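Local coordinates for protein pyridine nucleotide-disulphide oxidoreductase dimerisation region (Escherichia coli BL21, PDB 6KYY) that is an FAD-containing disulfide reductase induced by hypochlorous acid and probably takes part in resistance to reactive chlorine stress, at residues V283-H288 against E324-T329; S358-Q363 against I388-T393. One frame throughout, in Å; residues are numbered along the deposited sequence.

Interaction 1: residues V283-H288 against E324-T329; sequences VDKRLH and EGKRST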
ATOM      1  N   VAL B 283      30.590  16.512   3.832  1.00 16.53           N
ATOM      2  CA  VAL B 283      29.581  17.303   4.524  1.00 20.10           C
ATOM      3  C   VAL B 283      29.534  16.934   6.001  1.00 25.66           C
ATOM      4  O   VAL B 283      29.964  15.856   6.416  1.00 23.51           O
ATOM      5  CB  VAL B 283      28.179  17.126   3.899  1.00 19.61           C
ATOM      6  CG1 VAL B 283      28.023  18.016   2.681  1.00 12.03           C
ATOM      7  CG2 VAL B 283      27.941  15.669   3.536  1.00 22.85           C
ATOM      8  N   ASP B 284      28.987  17.855   6.790  1.00 38.60           N
ATOM      9  CA  ASP B 284      28.751  17.642   8.211  1.00 20.85           C
ATOM     10  C   ASP B 284      27.585  16.675   8.397  1.00 22.55           C
ATOM     11  O   ASP B 284      27.041  16.108   7.445  1.00 18.21           O
ATOM     12  CB  ASP B 284      28.450  18.970   8.903  1.00 17.95           C
ATOM     13  CG  ASP B 284      29.694  19.755   9.244  1.00 23.55           C
ATOM     14  OD1 ASP B 284      30.808  19.274   8.954  1.00 52.46           O
ATOM     15  OD2 ASP B 284      29.551  20.861   9.808  1.00 25.05           O
ATOM     16  N   LYS B 285      27.182  16.485   9.655  1.00 24.32           N
ATOM     17  CA  LYS B 285      25.838  15.998   9.930  1.00 27.84           C
ATOM     18  C   LYS B 285      24.793  17.074   9.677  1.00 22.33           C
ATOM     19  O   LYS B 285      23.594  16.772   9.676  1.00 17.49           O
ATOM     20  CB  LYS B 285      25.738  15.492  11.372  1.00 28.16           C
ATOM     21  CG  LYS B 285      26.409  16.385  12.408  1.00 27.50           C
ATOM     22  CD  LYS B 285      25.533  16.567  13.640  1.00 23.25           C
ATOM     23  CE  LYS B 285      26.318  17.150  14.806  1.00 45.77           C
ATOM     24  NZ  LYS B 285      25.611  16.983  16.110  1.00 44.21           N
ATOM     25  N   ARG B 286      25.225  18.318   9.468  1.00 16.97           N
ATOM     26  CA  ARG B 286      24.359  19.418   9.074  1.00 20.18           C
ATOM     27  C   ARG B 286      24.518  19.772   7.602  1.00 30.41           C
ATOM     28  O   ARG B 286      24.119  20.866   7.188  1.00 23.13           O
ATOM     29  CB  ARG B 286      24.642  20.640   9.943  1.00 20.85           C
ATOM     30  CG  ARG B 286      24.509  20.368  11.419  1.00 19.22           C
ATOM     31  CD  ARG B 286      25.662  20.975  12.200  1.00 40.62           C
ATOM     32  NE  ARG B 286      26.717  20.005  12.468  1.00 34.38           N
ATOM     33  CZ  ARG B 286      27.548  20.079  13.502  1.00 46.53           C
ATOM     34  NH1 ARG B 286      27.437  21.074  14.372  1.00 49.20           N
ATOM     35  NH2 ARG B 286      28.481  19.153  13.672  1.00 58.34           N
ATOM     36  N   LEU B 287      25.111  18.872   6.813  1.00 32.08           N
ATOM     37  CA  LEU B 287      25.297  19.069   5.375  1.00 26.19           C
ATOM     38  C   LEU B 287      26.106  20.332   5.089  1.00 26.76           C
ATOM     39  O   LEU B 287      25.795  21.099   4.174  1.00 13.62           O
ATOM     40  CB  LEU B 287      23.953  19.094   4.650  1.00 18.79           C
ATOM     41  CG  LEU B 287      23.115  17.851   4.939  1.00 16.25           C
ATOM     42  CD1 LEU B 287      21.643  18.176   4.852  1.00 21.17           C
ATOM     43  CD2 LEU B 287      23.483  16.722   3.989  1.00 17.48           C
ATOM     44  N   HIS B 288      27.151  20.546   5.881  1.00 33.29           N
ATOM     45  CA  HIS B 288      28.049  21.681   5.724  1.00 21.22           C
ATOM     46  C   HIS B 288      29.298  21.224   4.981  1.00 25.18           C
ATOM     47  O   HIS B 288      30.011  20.332   5.452  1.00 28.48           O
ATOM     48  CB  HIS B 288      28.431  22.268   7.083  1.00 18.79           C
ATOM     49  CG  HIS B 288      27.446  23.260   7.616  1.00 18.98           C
ATOM     50  ND1 HIS B 288      27.251  24.499   7.044  1.00 32.03           N
ATOM     51  CD2 HIS B 288      26.606  23.200   8.677  1.00 21.03           C
ATOM     52  CE1 HIS B 288      26.331  25.157   7.726  1.00 21.80           C
ATOM     53  NE2 HIS B 288      25.923  24.391   8.722  1.00 21.41           N
ATOM     54  N   GLU B 324      14.662  26.961  15.283  1.00 37.85           N
ATOM     55  CA  GLU B 324      14.539  25.764  16.122  1.00 48.99           C
ATOM     56  C   GLU B 324      15.859  24.999  16.202  1.00 56.39           C
ATOM     57  O   GLU B 324      15.886  23.769  16.202  1.00 57.34           O
ATOM     58  CB  GLU B 324      13.405  24.844  15.655  1.00 49.89           C
ATOM     59  CG  GLU B 324      12.770  24.029  16.780  1.00 46.80           C
ATOM     60  CD  GLU B 324      13.277  22.598  16.829  1.00 55.87           C
ATOM     61  OE1 GLU B 324      13.306  22.014  17.933  1.00 36.15           O
ATOM     62  OE2 GLU B 324      13.650  22.060  15.764  1.00 56.67           O
ATOM     63  N   GLY B 325      16.963  25.732  16.282  1.00 28.29           N
ATOM     64  CA  GLY B 325      18.251  25.096  16.446  1.00  8.81           C
ATOM     65  C   GLY B 325      18.661  24.237  15.270  1.00 23.59           C
ATOM     66  O   GLY B 325      18.998  24.761  14.204  1.00 26.02           O
ATOM     67  N   LYS B 326      18.616  22.917  15.431  1.00 27.34           N
ATOM     68  CA  LYS B 326      19.339  22.063  14.495  1.00 17.05           C
ATOM     69  C   LYS B 326      18.803  20.642  14.514  1.00 52.43           C
ATOM     70  O   LYS B 326      18.794  19.993  15.567  1.00 30.92           O
ATOM     71  CB  LYS B 326      20.816  22.076  14.847  1.00 16.17           C
ATOM     72  CG  LYS B 326      21.731  21.597  13.761  1.00 41.33           C
ATOM     73  CD  LYS B 326      23.003  21.091  14.389  1.00 41.97           C
ATOM     74  CE  LYS B 326      22.833  19.679  14.896  1.00 40.13           C
ATOM     75  NZ  LYS B 326      23.919  19.334  15.846  1.00 54.21           N
ATOM     76  N   ARG B 327      18.364  20.166  13.354  1.00 42.29           N
ATOM     77  CA  ARG B 327      18.282  18.743  13.076  1.00 22.24           C
ATOM     78  C   ARG B 327      19.609  18.286  12.474  1.00 21.36           C
ATOM     79  O   ARG B 327      20.462  19.097  12.108  1.00 24.58           O
ATOM     80  CB  ARG B 327      17.118  18.440  12.132  1.00 17.52           C
ATOM     81  CG  ARG B 327      15.795  18.188  12.839  1.00 21.36           C
ATOM     82  CD  ARG B 327      14.955  17.160  12.099  1.00 24.14           C
ATOM     83  NE  ARG B 327      15.726  15.966  11.770  1.00 14.26           N
ATOM     84  CZ  ARG B 327      15.786  15.430  10.557  1.00  8.41           C
ATOM     85  NH1 ARG B 327      15.119  15.982   9.556  1.00 21.17           N
ATOM     86  NH2 ARG B 327      16.515  14.344  10.343  1.00 16.69           N
ATOM     87  N   SER B 328      19.785  16.973  12.373  1.00 16.56           N
ATOM     88  CA  SER B 328      21.066  16.442  11.926  1.00 15.72           C
ATOM     89  C   SER B 328      20.851  15.144  11.165  1.00 18.05           C
ATOM     90  O   SER B 328      19.803  14.505  11.270  1.00 23.40           O
ATOM     91  CB  SER B 328      22.012  16.210  13.109  1.00 20.21           C
ATOM     92  OG  SER B 328      22.864  15.109  12.859  1.00 28.49           O
ATOM     93  N   THR B 329      21.864  14.763  10.380  1.00 13.22           N
ATOM     94  CA  THR B 329      21.856  13.434   9.782  1.00 20.66           C
ATOM     95  C   THR B 329      22.097  12.350  10.821  1.00 23.46           C
ATOM     96  O   THR B 329      21.792  11.181  10.564  1.00 20.15           O
ATOM     97  CB  THR B 329      22.901  13.323   8.667  1.00 25.66           C
ATOM     98  OG1 THR B 329      24.219  13.352   9.230  1.00 27.21           O
ATOM     99  CG2 THR B 329      22.744  14.455   7.662  1.00 22.62           C
TER
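Lys285 and Thr329 bring two irregular segments together through one backbone bond, Thr329 N to Lys285 O at 2.7 Å. That carbonyl belongs to a type I turn over 284-287, closed by a weak bond from Leu287 N to Asp284 O, after which Leu287 takes a left-handed backbone. Thr329 lies against the same peptide, with OG1 near Lys285 CA and CG2 packed on the carbonyl. The Lys285 chain leaves with CG between its own N and carbonyl carbon (chi1 43°), which carries the methylenes past Ser328; CD passes Ser328 OG, a hydroxyl already bonded to the amide of Asp330. Farther out, Lys326 CD rests 3.4 Å from Arg286 CG, and Lys326 NZ lies over one face of the guanidinium, though both groups are positive and no bond joins them. The Lys285 and Lys326 chains cross at about a right angle; the close approach of their two ammonium groups is doubtful at this resolution. Arg327 turns back to form a salt bridge with Asp312. Such plain loop-on-turn packing joins the turn before strand 294-296 to the connection from helix 307-321 toward the dimerisation domain.

Interaction 2: residues S358-Q363 against I388-T393; sequences SGADIQ and IVDNKT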
ATOM      1  N   SER B 358      25.728 -10.894  14.965  1.00 25.28           N
ATOM      2  CA  SER B 358      25.746  -9.989  16.111  1.00 32.08           C
ATOM      3  C   SER B 358      25.948 -10.731  17.426  1.00 26.24           C
ATOM      4  O   SER B 358      26.525 -10.175  18.368  1.00 24.18           O
ATOM      5  CB  SER B 358      24.450  -9.181  16.158  1.00 22.21           C
ATOM      6  OG  SER B 358      23.464  -9.854  16.922  1.00 27.14           O
ATOM      7  N   GLY B 359      25.496 -11.979  17.509  1.00 26.72           N
ATOM      8  CA  GLY B 359      25.546 -12.723  18.747  1.00 43.07           C
ATOM      9  C   GLY B 359      24.349 -12.530  19.650  1.00 35.06           C
ATOM     10  O   GLY B 359      24.301 -13.138  20.728  1.00 31.70           O
ATOM     11  N   ALA B 360      23.384 -11.706  19.251  1.00 25.63           N
ATOM     12  CA  ALA B 360      22.191 -11.501  20.050  1.00 32.01           C
ATOM     13  C   ALA B 360      21.322 -12.758  20.041  1.00 25.69           C
ATOM     14  O   ALA B 360      21.503 -13.672  19.231  1.00 26.64           O
ATOM     15  CB  ALA B 360      21.398 -10.302  19.531  1.00 27.35           C
ATOM     16  N   ASP B 361      20.369 -12.797  20.967  1.00 28.38           N
ATOM     17  CA  ASP B 361      19.402 -13.891  21.046  1.00 43.25           C
ATOM     18  C   ASP B 361      18.229 -13.529  20.145  1.00 36.47           C
ATOM     19  O   ASP B 361      17.315 -12.808  20.551  1.00 27.55           O
ATOM     20  CB  ASP B 361      18.961 -14.119  22.487  1.00 31.35           C
ATOM     21  CG  ASP B 361      18.237 -15.436  22.671  1.00 40.64           C
ATOM     22  OD1 ASP B 361      17.320 -15.498  23.516  1.00 43.49           O
ATOM     23  OD2 ASP B 361      18.585 -16.410  21.970  1.00 43.03           O
ATOM     24  N   ILE B 362      18.254 -14.028  18.912  1.00 37.29           N
ATOM     25  CA  ILE B 362      17.300 -13.616  17.895  1.00 22.43           C
ATOM     26  C   ILE B 362      16.358 -14.766  17.565  1.00 22.01           C
ATOM     27  O   ILE B 362      16.643 -15.943  17.810  1.00 33.58           O
ATOM     28  CB  ILE B 362      17.999 -13.109  16.617  1.00 16.39           C
ATOM     29  CG1 ILE B 362      18.831 -14.224  15.984  1.00  7.52           C
ATOM     30  CG2 ILE B 362      18.862 -11.898  16.928  1.00 14.75           C
ATOM     31  CD1 ILE B 362      19.376 -13.876  14.620  1.00 14.42           C
ATOM     32  N   GLN B 363      15.213 -14.401  16.996  1.00 31.03           N
ATOM     33  CA  GLN B 363      14.220 -15.345  16.499  1.00 19.75           C
ATOM     34  C   GLN B 363      13.770 -14.856  15.132  1.00 23.59           C
ATOM     35  O   GLN B 363      13.314 -13.716  15.001  1.00 36.25           O
ATOM     36  CB  GLN B 363      13.032 -15.453  17.459  1.00 19.31           C
ATOM     37  CG  GLN B 363      12.071 -16.583  17.143  1.00 20.83           C
ATOM     38  CD  GLN B 363      11.021 -16.762  18.219  1.00 37.46           C
ATOM     39  OE1 GLN B 363      10.099 -17.564  18.074  1.00 30.94           O
ATOM     40  NE2 GLN B 363      11.155 -16.012  19.309  1.00 25.16           N
ATOM     41  N   ILE B 388      13.092 -10.282  12.018  1.00 12.84           N
ATOM     42  CA  ILE B 388      14.003 -10.759  13.050  1.00 18.71           C
ATOM     43  C   ILE B 388      13.612 -10.105  14.367  1.00 18.28           C
ATOM     44  O   ILE B 388      13.556  -8.873  14.462  1.00 23.53           O
ATOM     45  CB  ILE B 388      15.467 -10.459  12.697  1.00 18.21           C
ATOM     46  CG1 ILE B 388      15.789 -11.007  11.306  1.00 18.50           C
ATOM     47  CG2 ILE B 388      16.402 -11.064  13.732  1.00 24.35           C
ATOM     48  CD1 ILE B 388      16.772 -10.168  10.538  1.00 19.10           C
ATOM     49  N   VAL B 389      13.343 -10.929  15.374  1.00 21.37           N
ATOM     50  CA  VAL B 389      12.953 -10.473  16.702  1.00 18.40           C
ATOM     51  C   VAL B 389      14.119 -10.710  17.648  1.00 20.56           C
ATOM     52  O   VAL B 389      14.739 -11.780  17.623  1.00 31.41           O
ATOM     53  CB  VAL B 389      11.689 -11.198  17.195  1.00 30.66           C
ATOM     54  CG1 VAL B 389      11.321 -10.734  18.598  1.00 25.70           C
ATOM     55  CG2 VAL B 389      10.539 -10.974  16.225  1.00 27.72           C
ATOM     56  N   ASP B 390      14.429  -9.710  18.469  1.00 24.43           N
ATOM     57  CA  ASP B 390      15.440  -9.841  19.511  1.00 26.34           C
ATOM     58  C   ASP B 390      14.750 -10.267  20.802  1.00 34.07           C
ATOM     59  O   ASP B 390      13.833  -9.586  21.275  1.00 31.45           O
ATOM     60  CB  ASP B 390      16.200  -8.528  19.695  1.00 31.51           C
ATOM     61  CG  ASP B 390      17.078  -8.521  20.933  1.00 31.62           C
ATOM     62  OD1 ASP B 390      17.315  -7.425  21.482  1.00 37.71           O
ATOM     63  OD2 ASP B 390      17.541  -9.603  21.355  1.00 41.94           O
ATOM     64  N   ASN B 391      15.198 -11.385  21.376  1.00 38.69           N
ATOM     65  CA  ASN B 391      14.465 -12.012  22.472  1.00 31.22           C
ATOM     66  C   ASN B 391      14.657 -11.293  23.802  1.00 26.42           C
ATOM     67  O   ASN B 391      13.749 -11.309  24.641  1.00 32.07           O
ATOM     68  CB  ASN B 391      14.880 -13.477  22.608  1.00 28.71           C
ATOM     69  CG  ASN B 391      14.116 -14.387  21.669  1.00 32.85           C
ATOM     70  OD1 ASN B 391      12.953 -14.136  21.350  1.00 20.20           O
ATOM     71  ND2 ASN B 391      14.767 -15.455  21.220  1.00 26.02           N
ATOM     72  N   LYS B 392      15.817 -10.671  24.023  1.00 29.06           N
ATOM     73  CA  LYS B 392      16.050  -9.997  25.297  1.00 28.43           C
ATOM     74  C   LYS B 392      15.190  -8.747  25.441  1.00 34.61           C
ATOM     75  O   LYS B 392      14.739  -8.430  26.548  1.00 33.57           O
ATOM     76  CB  LYS B 392      17.534  -9.647  25.443  1.00 43.43           C
ATOM     77  CG  LYS B 392      17.835  -8.598  26.506  1.00 32.75           C
ATOM     78  CD  LYS B 392      19.306  -8.599  26.895  1.00 35.57           C
ATOM     79  CE  LYS B 392      19.597  -9.638  27.964  1.00 38.57           C
ATOM     80  NZ  LYS B 392      21.039  -9.663  28.335  1.00 45.31           N
ATOM     81  N   THR B 393      14.931  -8.039  24.339  1.00 32.47           N
ATOM     82  CA  THR B 393      14.219  -6.770  24.382  1.00 48.43           C
ATOM     83  C   THR B 393      12.830  -6.816  23.760  1.00 42.61           C
ATOM     84  O   THR B 393      12.078  -5.846  23.910  1.00 35.93           O
ATOM     85  CB  THR B 393      15.038  -5.680  23.673  1.00 31.43           C
ATOM     86  OG1 THR B 393      15.066  -5.943  22.265  1.00 41.63           O
ATOM     87  CG2 THR B 393      16.461  -5.647  24.207  1.00 24.97           C
TER
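Ile362 and Asp390 form a non-hydrogen-bonded antiparallel pair, followed by the hydrogen-bonded pair Gln363 and Val389. Here the contact is tight: Gln363 N donates to Val389 O at 2.7 Å, and Val389 N returns the bond to Gln363 O at 2.8 Å. Val389 O also receives a CA-H contact from Ile362. On the face bearing Ile362 and Asp390, the isoleucines Ile362 and Ile388 lie side by side and point the same way, with Ile362 CB 3.9 Å from Ile388 CG2; Ala355 of helix 352-358 and Leu397 of strand 396-402 pack against both. The other face carries Val389, which meets Tyr423 and Val447, and Gln363, whose OE1 accepts from the amide of Lys448.

Toward the turn the contact becomes looser and more exposed. One firm bond remains, Asn391 N to Asp361 O at 2.7 Å. The amide of Asn391 then bridges two neighbours weakly: ND2 reaches Asp361 OD1 at 3.4 Å, the Asp361 carboxylate and Asn391 amide planes 62° apart, and OD1 receives Gln363 NE2 at 3.3 Å. Gln363 reaches Asn391 because CG stands anti to N (chi1 -170°) and the chain stays extended. Asp390 OD1 accepts from Thr393 OG1, which meets it from above the carboxylate plane, while Asp390 OD2 lies beside Asp361 O without bonding to it. Before the strand, Ser358 OG, also bonded to Ala355 O, accepts from Ala360 N in an ST turn. The whole is an antiparallel strand pair at one border of the five-stranded sheet of the dimerisation domain, with strand 362-368 outermost within the chain and fed by helix 352-358.

In the fold
Interaction 1 closes before interaction 2 opens along the chain, and the two share no helix, strand or sheet. Their centres are 33 Å apart, and their nearest atoms about 21 Å. Interaction 1 joins loops beside helix 307-321, with the side chain of Leu287 about 10 Å from a bound FAD. The centre of interaction 2, in the antiparallel sheet of the dimerisation domain, lies about 30 Å from the centre of the chain, that of interaction 1 about 22 Å. Segment 324-329 precedes strand 337-339, the opposite border strand of that sheet, so the chain runs from the first contact into the domain holding the second. Neither contact touches the partner subunit.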